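PDB 1B77: protein (sliding clamp) from Enterobacteria phage RB69, which probably encircles DNA as a three-subunit ring and tethers the phage replicative polymerase to it, so that synthesis is processive. Local coordinates for residues Phe50-Tyr55 / Trp92-Lys97; Gln134-Ala139 / Tyr152-Asp157; Lys188-Asn193 / Val214-Ala219. All coordinates share one frame; numbering follows the deposited sequence.

Contact 1. Residues Phe50-Tyr55 / Trp92-Lys97; sequences FDVALY and WPAADK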
ATOM      1  N   PHE A  50      30.410  -2.848 -21.632  1.00 31.62           N
ATOM      2  CA  PHE A  50      30.225  -4.178 -22.196  1.00 30.89           C
ATOM      3  C   PHE A  50      28.795  -4.273 -22.692  1.00 30.34           C
ATOM      4  O   PHE A  50      27.904  -3.609 -22.161  1.00 30.17           O
ATOM      5  CB  PHE A  50      30.556  -5.298 -21.189  1.00 31.18           C
ATOM      6  CG  PHE A  50      29.614  -5.398 -20.024  1.00 31.73           C
ATOM      7  CD1 PHE A  50      29.687  -4.495 -18.969  1.00 31.69           C
ATOM      8  CD2 PHE A  50      28.681  -6.431 -19.961  1.00 31.82           C
ATOM      9  CE1 PHE A  50      28.847  -4.617 -17.870  1.00 31.84           C
ATOM     10  CE2 PHE A  50      27.835  -6.562 -18.862  1.00 32.06           C
ATOM     11  CZ  PHE A  50      27.920  -5.652 -17.812  1.00 31.90           C
ATOM     12  N   ASP A  51      28.579  -5.055 -23.740  1.00 29.72           N
ATOM     13  CA  ASP A  51      27.244  -5.203 -24.291  1.00 29.31           C
ATOM     14  C   ASP A  51      26.542  -6.391 -23.645  1.00 28.81           C
ATOM     15  O   ASP A  51      27.127  -7.467 -23.481  1.00 28.63           O
ATOM     16  CB  ASP A  51      27.315  -5.384 -25.805  1.00 29.92           C
ATOM     17  CG  ASP A  51      28.181  -4.329 -26.462  1.00 30.59           C
ATOM     18  OD1 ASP A  51      27.646  -3.248 -26.797  1.00 30.29           O
ATOM     19  OD2 ASP A  51      29.405  -4.573 -26.617  1.00 31.17           O
ATOM     20  N   VAL A  52      25.289  -6.187 -23.258  1.00 27.91           N
ATOM     21  CA  VAL A  52      24.539  -7.253 -22.615  1.00 27.02           C
ATOM     22  C   VAL A  52      23.047  -6.964 -22.653  1.00 26.47           C
ATOM     23  O   VAL A  52      22.614  -5.823 -22.496  1.00 26.10           O
ATOM     24  CB  VAL A  52      25.000  -7.438 -21.141  1.00 27.14           C
ATOM     25  CG1 VAL A  52      24.643  -6.201 -20.327  1.00 26.85           C
ATOM     26  CG2 VAL A  52      24.384  -8.714 -20.540  1.00 26.81           C
ATOM     27  N   ALA A  53      22.269  -8.013 -22.877  1.00 25.80           N
ATOM     28  CA  ALA A  53      20.832  -7.890 -22.935  1.00 25.19           C
ATOM     29  C   ALA A  53      20.233  -8.302 -21.599  1.00 24.66           C
ATOM     30  O   ALA A  53      20.645  -9.294 -21.000  1.00 25.24           O
ATOM     31  CB  ALA A  53      20.276  -8.769 -24.052  1.00 25.30           C
ATOM     32  N   LEU A  54      19.258  -7.535 -21.137  1.00 23.67           N
ATOM     33  CA  LEU A  54      18.574  -7.821 -19.883  1.00 22.87           C
ATOM     34  C   LEU A  54      17.106  -8.137 -20.177  1.00 22.46           C
ATOM     35  O   LEU A  54      16.412  -7.347 -20.818  1.00 22.36           O
ATOM     36  CB  LEU A  54      18.684  -6.619 -18.948  1.00 22.21           C
ATOM     37  CG  LEU A  54      20.076  -6.394 -18.360  1.00 22.27           C
ATOM     38  CD1 LEU A  54      20.174  -4.983 -17.781  1.00 22.26           C
ATOM     39  CD2 LEU A  54      20.352  -7.445 -17.301  1.00 21.72           C
ATOM     40  N   TYR A  55      16.651  -9.299 -19.718  1.00 21.93           N
ATOM     41  CA  TYR A  55      15.273  -9.748 -19.923  1.00 21.90           C
ATOM     42  C   TYR A  55      14.311  -9.029 -18.975  1.00 21.71           C
ATOM     43  O   TYR A  55      13.203  -8.669 -19.366  1.00 21.67           O
ATOM     44  CB  TYR A  55      15.180 -11.254 -19.667  1.00 22.59           C
ATOM     45  CG  TYR A  55      13.847 -11.875 -20.029  1.00 23.05           C
ATOM     46  CD1 TYR A  55      13.465 -12.027 -21.359  1.00 23.40           C
ATOM     47  CD2 TYR A  55      12.962 -12.303 -19.038  1.00 23.46           C
ATOM     48  CE1 TYR A  55      12.232 -12.594 -21.699  1.00 24.10           C
ATOM     49  CE2 TYR A  55      11.725 -12.871 -19.363  1.00 24.07           C
ATOM     50  CZ  TYR A  55      11.369 -13.014 -20.694  1.00 24.40           C
ATOM     51  OH  TYR A  55      10.168 -13.600 -21.021  1.00 25.20           O
ATOM     52  N   TRP A  92      23.660 -11.891 -12.089  1.00 26.57           N
ATOM     53  CA  TRP A  92      22.376 -11.691 -12.749  1.00 26.18           C
ATOM     54  C   TRP A  92      22.459 -12.258 -14.164  1.00 25.95           C
ATOM     55  O   TRP A  92      23.447 -12.067 -14.866  1.00 25.91           O
ATOM     56  CB  TRP A  92      22.023 -10.196 -12.780  1.00 26.29           C
ATOM     57  CG  TRP A  92      20.600  -9.921 -13.184  1.00 25.89           C
ATOM     58  CD1 TRP A  92      20.119  -9.765 -14.455  1.00 25.87           C
ATOM     59  CD2 TRP A  92      19.468  -9.804 -12.311  1.00 25.56           C
ATOM     60  NE1 TRP A  92      18.762  -9.560 -14.426  1.00 25.41           N
ATOM     61  CE2 TRP A  92      18.336  -9.581 -13.124  1.00 25.55           C
ATOM     62  CE3 TRP A  92      19.304  -9.874 -10.918  1.00 25.73           C
ATOM     63  CZ2 TRP A  92      17.050  -9.416 -12.593  1.00 25.07           C
ATOM     64  CZ3 TRP A  92      18.018  -9.715 -10.388  1.00 25.54           C
ATOM     65  CH2 TRP A  92      16.912  -9.491 -11.228  1.00 25.42           C
ATOM     66  N   PRO A  93      21.417 -12.973 -14.600  1.00 25.66           N
ATOM     67  CA  PRO A  93      21.444 -13.552 -15.942  1.00 25.36           C
ATOM     68  C   PRO A  93      21.492 -12.587 -17.120  1.00 25.34           C
ATOM     69  O   PRO A  93      20.811 -11.561 -17.135  1.00 24.67           O
ATOM     70  CB  PRO A  93      20.186 -14.410 -15.962  1.00 25.36           C
ATOM     71  CG  PRO A  93      19.251 -13.626 -15.101  1.00 25.27           C
ATOM     72  CD  PRO A  93      20.138 -13.267 -13.932  1.00 25.54           C
ATOM     73  N   ALA A  94      22.318 -12.945 -18.099  1.00 25.30           N
ATOM     74  CA  ALA A  94      22.465 -12.190 -19.335  1.00 25.32           C
ATOM     75  C   ALA A  94      21.503 -12.877 -20.290  1.00 25.22           C
ATOM     76  O   ALA A  94      21.563 -14.092 -20.464  1.00 25.59           O
ATOM     77  CB  ALA A  94      23.885 -12.308 -19.861  1.00 25.41           C
ATOM     78  N   ALA A  95      20.616 -12.111 -20.909  1.00 24.92           N
ATOM     79  CA  ALA A  95      19.638 -12.685 -21.814  1.00 24.53           C
ATOM     80  C   ALA A  95      20.143 -12.870 -23.240  1.00 24.55           C
ATOM     81  O   ALA A  95      21.019 -12.146 -23.709  1.00 23.92           O
ATOM     82  CB  ALA A  95      18.390 -11.822 -21.824  1.00 24.62           C
ATOM     83  N   ASP A  96      19.600 -13.863 -23.929  1.00 24.33           N
ATOM     84  CA  ASP A  96      19.990 -14.047 -25.306  1.00 24.90           C
ATOM     85  C   ASP A  96      19.193 -12.968 -26.025  1.00 25.16           C
ATOM     86  O   ASP A  96      17.991 -12.815 -25.780  1.00 25.17           O
ATOM     87  CB  ASP A  96      19.584 -15.416 -25.832  1.00 25.10           C
ATOM     88  CG  ASP A  96      19.991 -15.611 -27.277  1.00 25.43           C
ATOM     89  OD1 ASP A  96      21.137 -16.045 -27.523  1.00 25.76           O
ATOM     90  OD2 ASP A  96      19.171 -15.308 -28.167  1.00 25.44           O
ATOM     91  N   LYS A  97      19.866 -12.219 -26.892  1.00 25.35           N
ATOM     92  CA  LYS A  97      19.239 -11.140 -27.646  1.00 25.76           C
ATOM     93  C   LYS A  97      17.881 -11.490 -28.236  1.00 25.31           C
ATOM     94  O   LYS A  97      16.989 -10.649 -28.269  1.00 25.31           O
ATOM     95  CB  LYS A  97      20.144 -10.687 -28.805  1.00 26.35           C
ATOM     96  CG  LYS A  97      21.273  -9.764 -28.431  1.00 28.03           C
ATOM     97  CD  LYS A  97      21.976  -9.250 -29.693  1.00 29.02           C
ATOM     98  CE  LYS A  97      23.064  -8.232 -29.361  1.00 30.22           C
ATOM     99  NZ  LYS A  97      23.738  -7.677 -30.587  1.00 30.69           N
TER
HETATM  100  O   HOH W   1      23.134 -10.593 -23.492  1.00 21.55           O
HETATM  101  O   HOH W   2      18.248 -11.275 -18.369  1.00 20.49           O
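The loop that leaves strand 88-92 crosses the short strand 52-54 where A95 meets A53, the two chain paths running at 95° to each other. One direct bond joins the backbones: A95 N donates to A53 O over 2.8 Å, nearly straight at 163°. Two waters extend the link between strand and loop, one accepting from A53 N and donating to A95 O, the other accepting from Y55 N and donating to P93 O. Such close backbone approach suits alanine: A53 CB and A95 CB come within 4.2 Å, and A95 CB also lies 3.9 Å from Y55 CB. V52 CG2, anti to its own N, touches A94 CB at 3.7 Å. L54 starts out away from the loop, but CG set beside its N (chi1 -72°) brings CD2 back to 3.7 Å from W92 CD1, meeting the indole obliquely. The broad indole suits a buried site shared by several elements. L54 and W92 both pack on helix 57-64, W92 edge-to-face with F60, and W92 also touches L133 of the second subunit, tying the contact to the subunit interface. Strand 52-54 pairs with strand 21-23, while V52 and L54 rest on I81 of strand 81-84.

Contact 2. Residues Gln134-Ala139 / Tyr152-Asp157; sequences QIDTIA and YNKVED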
ATOM      1  N   GLN A 134     -11.126   8.052 -17.159  1.00 38.28           N
ATOM      2  CA  GLN A 134     -10.975   7.013 -18.172  1.00 38.23           C
ATOM      3  C   GLN A 134     -10.621   7.588 -19.533  1.00 37.72           C
ATOM      4  O   GLN A 134     -11.195   7.197 -20.552  1.00 37.60           O
ATOM      5  CB  GLN A 134     -12.245   6.166 -18.309  1.00 38.68           C
ATOM      6  CG  GLN A 134     -12.702   5.473 -17.040  1.00 39.38           C
ATOM      7  CD  GLN A 134     -13.616   6.349 -16.224  1.00 39.71           C
ATOM      8  OE1 GLN A 134     -14.682   6.743 -16.692  1.00 40.06           O
ATOM      9  NE2 GLN A 134     -13.206   6.666 -15.000  1.00 40.16           N
ATOM     10  N   ILE A 135      -9.691   8.535 -19.550  1.00 37.09           N
ATOM     11  CA  ILE A 135      -9.256   9.119 -20.808  1.00 36.35           C
ATOM     12  C   ILE A 135      -8.213   8.157 -21.361  1.00 35.83           C
ATOM     13  O   ILE A 135      -7.152   7.976 -20.766  1.00 35.67           O
ATOM     14  CB  ILE A 135      -8.626  10.515 -20.600  1.00 36.40           C
ATOM     15  CG1 ILE A 135      -9.681  11.483 -20.051  1.00 36.28           C
ATOM     16  CG2 ILE A 135      -8.057  11.034 -21.925  1.00 36.51           C
ATOM     17  CD1 ILE A 135      -9.184  12.892 -19.799  1.00 36.00           C
ATOM     18  N   ASP A 136      -8.527   7.525 -22.486  1.00 35.41           N
ATOM     19  CA  ASP A 136      -7.613   6.571 -23.099  1.00 34.87           C
ATOM     20  C   ASP A 136      -6.954   7.127 -24.359  1.00 34.47           C
ATOM     21  O   ASP A 136      -6.096   6.473 -24.963  1.00 34.29           O
ATOM     22  CB  ASP A 136      -8.362   5.280 -23.432  1.00 35.55           C
ATOM     23  CG  ASP A 136      -9.497   5.499 -24.421  1.00 36.04           C
ATOM     24  OD1 ASP A 136      -9.844   6.669 -24.691  1.00 36.46           O
ATOM     25  OD2 ASP A 136     -10.056   4.494 -24.917  1.00 36.78           O
ATOM     26  N   THR A 137      -7.345   8.333 -24.753  1.00 33.59           N
ATOM     27  CA  THR A 137      -6.786   8.943 -25.947  1.00 33.29           C
ATOM     28  C   THR A 137      -6.858  10.458 -25.880  1.00 32.91           C
ATOM     29  O   THR A 137      -7.844  11.023 -25.406  1.00 32.91           O
ATOM     30  CB  THR A 137      -7.548   8.498 -27.205  1.00 33.60           C
ATOM     31  OG1 THR A 137      -8.860   9.065 -27.180  1.00 34.47           O
ATOM     32  CG2 THR A 137      -7.680   6.983 -27.259  1.00 33.54           C
ATOM     33  N   ILE A 138      -5.806  11.116 -26.350  1.00 32.27           N
ATOM     34  CA  ILE A 138      -5.775  12.570 -26.370  1.00 31.94           C
ATOM     35  C   ILE A 138      -5.560  13.025 -27.805  1.00 31.95           C
ATOM     36  O   ILE A 138      -5.076  12.263 -28.640  1.00 31.88           O
ATOM     37  CB  ILE A 138      -4.629  13.149 -25.507  1.00 31.57           C
ATOM     38  CG1 ILE A 138      -3.279  12.715 -26.073  1.00 31.66           C
ATOM     39  CG2 ILE A 138      -4.773  12.686 -24.070  1.00 31.70           C
ATOM     40  CD1 ILE A 138      -2.098  13.407 -25.435  1.00 31.47           C
ATOM     41  N   ALA A 139      -5.933  14.267 -28.083  1.00 32.00           N
ATOM     42  CA  ALA A 139      -5.761  14.845 -29.405  1.00 32.38           C
ATOM     43  C   ALA A 139      -5.147  16.235 -29.271  1.00 32.57           C
ATOM     44  O   ALA A 139      -5.659  17.082 -28.538  1.00 32.57           O
ATOM     45  CB  ALA A 139      -7.103  14.933 -30.122  1.00 32.15           C
ATOM     46  N   TYR A 152     -10.158  12.251 -24.452  1.00 34.58           N
ATOM     47  CA  TYR A 152     -11.408  11.542 -24.697  1.00 35.32           C
ATOM     48  C   TYR A 152     -11.403  10.108 -24.186  1.00 36.48           C
ATOM     49  O   TYR A 152     -10.368   9.567 -23.798  1.00 36.33           O
ATOM     50  CB  TYR A 152     -11.710  11.472 -26.196  1.00 34.62           C
ATOM     51  CG  TYR A 152     -11.623  12.768 -26.963  1.00 33.91           C
ATOM     52  CD1 TYR A 152     -10.391  13.287 -27.365  1.00 33.71           C
ATOM     53  CD2 TYR A 152     -12.776  13.448 -27.329  1.00 33.73           C
ATOM     54  CE1 TYR A 152     -10.320  14.455 -28.124  1.00 33.64           C
ATOM     55  CE2 TYR A 152     -12.718  14.612 -28.084  1.00 33.54           C
ATOM     56  CZ  TYR A 152     -11.492  15.111 -28.479  1.00 33.58           C
ATOM     57  OH  TYR A 152     -11.452  16.259 -29.233  1.00 33.14           O
ATOM     58  N   ASN A 153     -12.585   9.501 -24.200  1.00 37.77           N
ATOM     59  CA  ASN A 153     -12.739   8.108 -23.809  1.00 39.28           C
ATOM     60  C   ASN A 153     -13.171   7.417 -25.094  1.00 40.09           C
ATOM     61  O   ASN A 153     -14.364   7.288 -25.371  1.00 40.06           O
ATOM     62  CB  ASN A 153     -13.824   7.932 -22.748  1.00 39.72           C
ATOM     63  CG  ASN A 153     -13.880   6.508 -22.218  1.00 40.28           C
ATOM     64  OD1 ASN A 153     -13.833   5.549 -22.986  1.00 40.51           O
ATOM     65  ND2 ASN A 153     -13.979   6.365 -20.901  1.00 40.76           N
ATOM     66  N   LYS A 154     -12.182   7.009 -25.883  1.00 41.17           N
ATOM     67  CA  LYS A 154     -12.384   6.339 -27.165  1.00 42.43           C
ATOM     68  C   LYS A 154     -13.440   5.227 -27.123  1.00 43.16           C
ATOM     69  O   LYS A 154     -14.200   5.039 -28.077  1.00 43.06           O
ATOM     70  CB  LYS A 154     -11.050   5.757 -27.634  1.00 42.70           C
ATOM     71  CG  LYS A 154     -11.080   5.074 -28.992  1.00 43.34           C
ATOM     72  CD  LYS A 154     -11.215   6.069 -30.121  1.00 43.74           C
ATOM     73  CE  LYS A 154     -11.021   5.385 -31.456  1.00 44.22           C
ATOM     74  NZ  LYS A 154     -11.074   6.365 -32.577  1.00 44.93           N
ATOM     75  N   VAL A 155     -13.487   4.499 -26.014  1.00 44.13           N
ATOM     76  CA  VAL A 155     -14.434   3.404 -25.866  1.00 45.15           C
ATOM     77  C   VAL A 155     -15.895   3.834 -26.041  1.00 45.78           C
ATOM     78  O   VAL A 155     -16.625   3.271 -26.863  1.00 45.74           O
ATOM     79  CB  VAL A 155     -14.273   2.723 -24.496  1.00 45.24           C
ATOM     80  CG1 VAL A 155     -15.207   1.525 -24.400  1.00 45.47           C
ATOM     81  CG2 VAL A 155     -12.825   2.287 -24.301  1.00 45.34           C
ATOM     82  N   GLU A 156     -16.314   4.836 -25.277  1.00 46.31           N
ATOM     83  CA  GLU A 156     -17.687   5.315 -25.349  1.00 46.91           C
ATOM     84  C   GLU A 156     -17.842   6.525 -26.272  1.00 46.90           C
ATOM     85  O   GLU A 156     -18.943   7.051 -26.433  1.00 46.93           O
ATOM     86  CB  GLU A 156     -18.171   5.682 -23.945  1.00 47.64           C
ATOM     87  CG  GLU A 156     -17.537   6.949 -23.406  1.00 48.62           C
ATOM     88  CD  GLU A 156     -17.931   7.245 -21.970  1.00 49.50           C
ATOM     89  OE1 GLU A 156     -19.138   7.155 -21.648  1.00 49.64           O
ATOM     90  OE2 GLU A 156     -17.026   7.581 -21.169  1.00 50.00           O
ATOM     91  N   ASP A 157     -16.741   6.963 -26.874  1.00 46.80           N
ATOM     92  CA  ASP A 157     -16.760   8.120 -27.762  1.00 46.71           C
ATOM     93  C   ASP A 157     -15.892   7.830 -28.976  1.00 46.63           C
ATOM     94  O   ASP A 157     -14.923   8.533 -29.262  1.00 46.66           O
ATOM     95  CB  ASP A 157     -16.249   9.348 -27.005  1.00 46.92           C
ATOM     96  CG  ASP A 157     -16.252  10.608 -27.849  1.00 47.26           C
ATOM     97  OD1 ASP A 157     -17.205  10.812 -28.629  1.00 47.50           O
ATOM     98  OD2 ASP A 157     -15.300  11.403 -27.717  1.00 47.63           O
TER
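The Y152 ring meets segment 134-139 by its rim: T137 O lies at the edge in the ring plane, and A139 CB sits at the same kind of position, 3.8 Å from CE1. Alanine is small enough to admit the ring there, while P163 also packs against this tyrosine. The side-chain amides of Q134 and N153 are turned 65° apart, and N153 ND2, though near Q134 O, is badly angled for a hydrogen bond. The D136 carboxylate presents the syn lone pair of OD1 to K154 N, at 2.6 Å and 150°. It gets there because CG stands between the backbone N and the carbonyl carbon (chi1 61°), folding the short acid over the start of the loop; OD2 meanwhile lies 3.2 Å from K154 CB.

D136 and T137 both face Y152, a classic beta bulge where strand 137-143 begins. Y152 N donates to T137 O at 2.8 Å, almost straight. From this segment Y152 O receives two weak bonds, from D136 N at 3.0 Å and from T137 N at 3.4 Å, with I135 CA adding a CH...O contact. T137 CG2 packs 3.6 Å from K154 CB, and K154 NZ reaches onward to S158 O.

D136 OD1 also lies near a second acceptor, Y152 O, a cost probably offset by the K154 N-H, which should steady the carboxylate's negative charge. Buried T137 OG1 finds no partner anywhere in the model, whereas the methyl of the same threonine is well used.

Contact 3. Residues Lys188-Asn193 / Val214-Ala219; sequences KIQPGN and VSYVIA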
ATOM      1  N   LYS A 188       4.302   7.080 -21.648  1.00 30.65           N
ATOM      2  CA  LYS A 188       5.134   6.653 -20.520  1.00 30.35           C
ATOM      3  C   LYS A 188       6.230   7.696 -20.280  1.00 29.74           C
ATOM      4  O   LYS A 188       7.394   7.354 -20.089  1.00 29.50           O
ATOM      5  CB  LYS A 188       5.791   5.301 -20.832  1.00 30.64           C
ATOM      6  CG  LYS A 188       4.847   4.232 -21.366  1.00 31.75           C
ATOM      7  CD  LYS A 188       3.947   3.663 -20.288  1.00 32.88           C
ATOM      8  CE  LYS A 188       2.951   2.679 -20.881  1.00 33.38           C
ATOM      9  NZ  LYS A 188       3.611   1.554 -21.602  1.00 34.11           N
ATOM     10  N   ILE A 189       5.842   8.964 -20.305  1.00 28.96           N
ATOM     11  CA  ILE A 189       6.770  10.074 -20.114  1.00 28.78           C
ATOM     12  C   ILE A 189       6.996  10.391 -18.638  1.00 27.91           C
ATOM     13  O   ILE A 189       6.044  10.669 -17.914  1.00 27.69           O
ATOM     14  CB  ILE A 189       6.222  11.346 -20.797  1.00 29.12           C
ATOM     15  CG1 ILE A 189       6.237  11.172 -22.313  1.00 29.59           C
ATOM     16  CG2 ILE A 189       7.037  12.553 -20.400  1.00 29.55           C
ATOM     17  CD1 ILE A 189       5.209  10.213 -22.823  1.00 30.24           C
ATOM     18  N   GLN A 190       8.248  10.372 -18.192  1.00 27.40           N
ATOM     19  CA  GLN A 190       8.535  10.685 -16.792  1.00 27.24           C
ATOM     20  C   GLN A 190       8.279  12.178 -16.533  1.00 26.94           C
ATOM     21  O   GLN A 190       8.303  12.977 -17.456  1.00 27.07           O
ATOM     22  CB  GLN A 190       9.990  10.326 -16.444  1.00 27.12           C
ATOM     23  CG  GLN A 190      11.051  11.163 -17.156  1.00 27.20           C
ATOM     24  CD  GLN A 190      12.458  10.885 -16.639  1.00 27.27           C
ATOM     25  OE1 GLN A 190      13.388  11.636 -16.914  1.00 28.25           O
ATOM     26  NE2 GLN A 190      12.618   9.802 -15.899  1.00 26.64           N
ATOM     27  N   PRO A 191       8.021  12.570 -15.277  1.00 26.86           N
ATOM     28  CA  PRO A 191       7.768  13.989 -14.991  1.00 26.82           C
ATOM     29  C   PRO A 191       8.847  14.973 -15.453  1.00 26.54           C
ATOM     30  O   PRO A 191      10.035  14.693 -15.371  1.00 26.07           O
ATOM     31  CB  PRO A 191       7.570  14.008 -13.476  1.00 26.95           C
ATOM     32  CG  PRO A 191       8.327  12.804 -13.011  1.00 27.76           C
ATOM     33  CD  PRO A 191       7.951  11.777 -14.041  1.00 27.12           C
ATOM     34  N   GLY A 192       8.408  16.127 -15.954  1.00 26.74           N
ATOM     35  CA  GLY A 192       9.335  17.144 -16.433  1.00 26.67           C
ATOM     36  C   GLY A 192       8.724  18.087 -17.461  1.00 26.72           C
ATOM     37  O   GLY A 192       7.543  17.964 -17.804  1.00 26.14           O
ATOM     38  N   ASN A 193       9.532  19.035 -17.941  1.00 26.77           N
ATOM     39  CA  ASN A 193       9.110  20.006 -18.948  1.00 26.92           C
ATOM     40  C   ASN A 193       9.539  19.467 -20.311  1.00 27.30           C
ATOM     41  O   ASN A 193      10.679  19.021 -20.483  1.00 27.58           O
ATOM     42  CB  ASN A 193       9.788  21.355 -18.710  1.00 27.12           C
ATOM     43  CG  ASN A 193       9.426  21.968 -17.372  1.00 27.28           C
ATOM     44  OD1 ASN A 193       8.271  22.307 -17.122  1.00 27.34           O
ATOM     45  ND2 ASN A 193      10.416  22.114 -16.505  1.00 27.48           N
ATOM     46  N   VAL A 214      15.471  13.286 -21.210  1.00 30.56           N
ATOM     47  CA  VAL A 214      15.057  12.201 -22.090  1.00 29.64           C
ATOM     48  C   VAL A 214      14.257  12.669 -23.307  1.00 28.92           C
ATOM     49  O   VAL A 214      13.593  13.704 -23.262  1.00 28.53           O
ATOM     50  CB  VAL A 214      14.186  11.170 -21.304  1.00 29.57           C
ATOM     51  CG1 VAL A 214      13.745  10.030 -22.222  1.00 29.66           C
ATOM     52  CG2 VAL A 214      14.966  10.613 -20.132  1.00 30.04           C
ATOM     53  N   SER A 215      14.332  11.898 -24.390  1.00 27.87           N
ATOM     54  CA  SER A 215      13.585  12.194 -25.607  1.00 27.45           C
ATOM     55  C   SER A 215      12.713  10.994 -25.927  1.00 26.38           C
ATOM     56  O   SER A 215      13.196   9.872 -25.930  1.00 26.17           O
ATOM     57  CB  SER A 215      14.524  12.458 -26.785  1.00 27.56           C
ATOM     58  OG  SER A 215      14.991  13.800 -26.779  1.00 29.61           O
ATOM     59  N   TYR A 216      11.430  11.228 -26.180  1.00 25.67           N
ATOM     60  CA  TYR A 216      10.521  10.139 -26.518  1.00 25.31           C
ATOM     61  C   TYR A 216       9.917  10.369 -27.888  1.00 25.58           C
ATOM     62  O   TYR A 216       9.666  11.511 -28.277  1.00 25.91           O
ATOM     63  CB  TYR A 216       9.354  10.031 -25.533  1.00 24.62           C
ATOM     64  CG  TYR A 216       9.704   9.860 -24.077  1.00 23.85           C
ATOM     65  CD1 TYR A 216       9.948  10.963 -23.271  1.00 23.76           C
ATOM     66  CD2 TYR A 216       9.727   8.597 -23.489  1.00 23.87           C
ATOM     67  CE1 TYR A 216      10.196  10.824 -21.909  1.00 23.49           C
ATOM     68  CE2 TYR A 216       9.978   8.444 -22.117  1.00 23.79           C
ATOM     69  CZ  TYR A 216      10.207   9.566 -21.339  1.00 23.57           C
ATOM     70  OH  TYR A 216      10.414   9.446 -19.986  1.00 23.74           O
ATOM     71  N   VAL A 217       9.699   9.283 -28.621  1.00 25.57           N
ATOM     72  CA  VAL A 217       9.057   9.350 -29.929  1.00 25.78           C
ATOM     73  C   VAL A 217       7.861   8.404 -29.853  1.00 26.23           C
ATOM     74  O   VAL A 217       8.008   7.201 -29.611  1.00 25.80           O
ATOM     75  CB  VAL A 217       9.979   8.905 -31.089  1.00 25.86           C
ATOM     76  CG1 VAL A 217       9.155   8.786 -32.380  1.00 25.26           C
ATOM     77  CG2 VAL A 217      11.103   9.932 -31.293  1.00 25.52           C
ATOM     78  N   ILE A 218       6.676   8.965 -30.035  1.00 26.46           N
ATOM     79  CA  ILE A 218       5.464   8.179 -29.960  1.00 27.60           C
ATOM     80  C   ILE A 218       4.687   8.216 -31.266  1.00 28.23           C
ATOM     81  O   ILE A 218       4.426   9.284 -31.821  1.00 27.94           O
ATOM     82  CB  ILE A 218       4.560   8.690 -28.821  1.00 27.72           C
ATOM     83  CG1 ILE A 218       5.320   8.607 -27.491  1.00 27.55           C
ATOM     84  CG2 ILE A 218       3.287   7.873 -28.762  1.00 27.42           C
ATOM     85  CD1 ILE A 218       4.699   9.403 -26.369  1.00 27.49           C
ATOM     86  N   ALA A 219       4.325   7.032 -31.748  1.00 29.21           N
ATOM     87  CA  ALA A 219       3.557   6.910 -32.978  1.00 30.43           C
ATOM     88  C   ALA A 219       2.152   7.425 -32.712  1.00 31.07           C
ATOM     89  O   ALA A 219       1.628   7.265 -31.612  1.00 31.38           O
ATOM     90  CB  ALA A 219       3.507   5.450 -33.419  1.00 30.28           C
TER
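Y216 and I189 carry the apolar part of a contact between the loop 188-193 and strand 215-219. I189 CG1 stands over one face of the phenol ring, 4.0 Å from its centroid and 18° off the normal, a CH-pi contact. The isoleucine's backbone follows it across the same ring, CA lying 3.7 Å from Y216 CZ, and K188 O approaches the ring obliquely, 3.5 Å from Y216 CE2. Over the opposite face, offset toward the rim, lies V214 CG1, so the ring is sandwiched between two branched aliphatic residues. V214, Y216 and I218 alternate along the chain and all turn their side chains to the loop, which gives I189 a second apolar neighbour: its CD1 meets I218 CD1 at 3.7 Å. Here I189 CG1 sits beside its own N (chi1 -68°) and the chain then bends at chi2, so one residue serves both ring and methyl. Branched residues suit such a layer because they fill it from several sides.

Polar contacts gather at the far end of the tyrosine. Q190 N donates to Y216 OH at 3.0 Å and 172°, while Q190 CG packs 3.4 Å from the same oxygen. The hydroxyl in turn gives its proton to N13 OD1 of helix 5-15, whose ND2 bonds K188 O.

Tyrosine fits because it combines a flat body for the apolar layer with an oxygen at its tip able to accept and donate at once. Those two bonds satisfy a buried hydroxyl, are likely to fix the rotation of its O-H, and make Y216 and N13 together a polar tie between loop, strand and helix.

Overall arrangement
The three contacts are spread along the elongated subunit. Contact 3 lies near the middle, about 4 Å from the chain's centre, where strand 215-219 pairs with strand 38-44 and so joins the N-terminal and C-terminal parts of the chain through continuous beta pairing. Contacts 1 and 2 lie on opposite sides of that centre, their own centres 38 Å apart. Contact 3 is nearer to contact 2 (20 Å between centres, nearest atoms about 8 Å) than to contact 1 (25 Å, nearest atoms about 14 Å). None touches another within the chain. Across the subunit interface, W92 of contact 1 packs on L133 of the second subunit, the residue just before that copy's segment 134-139.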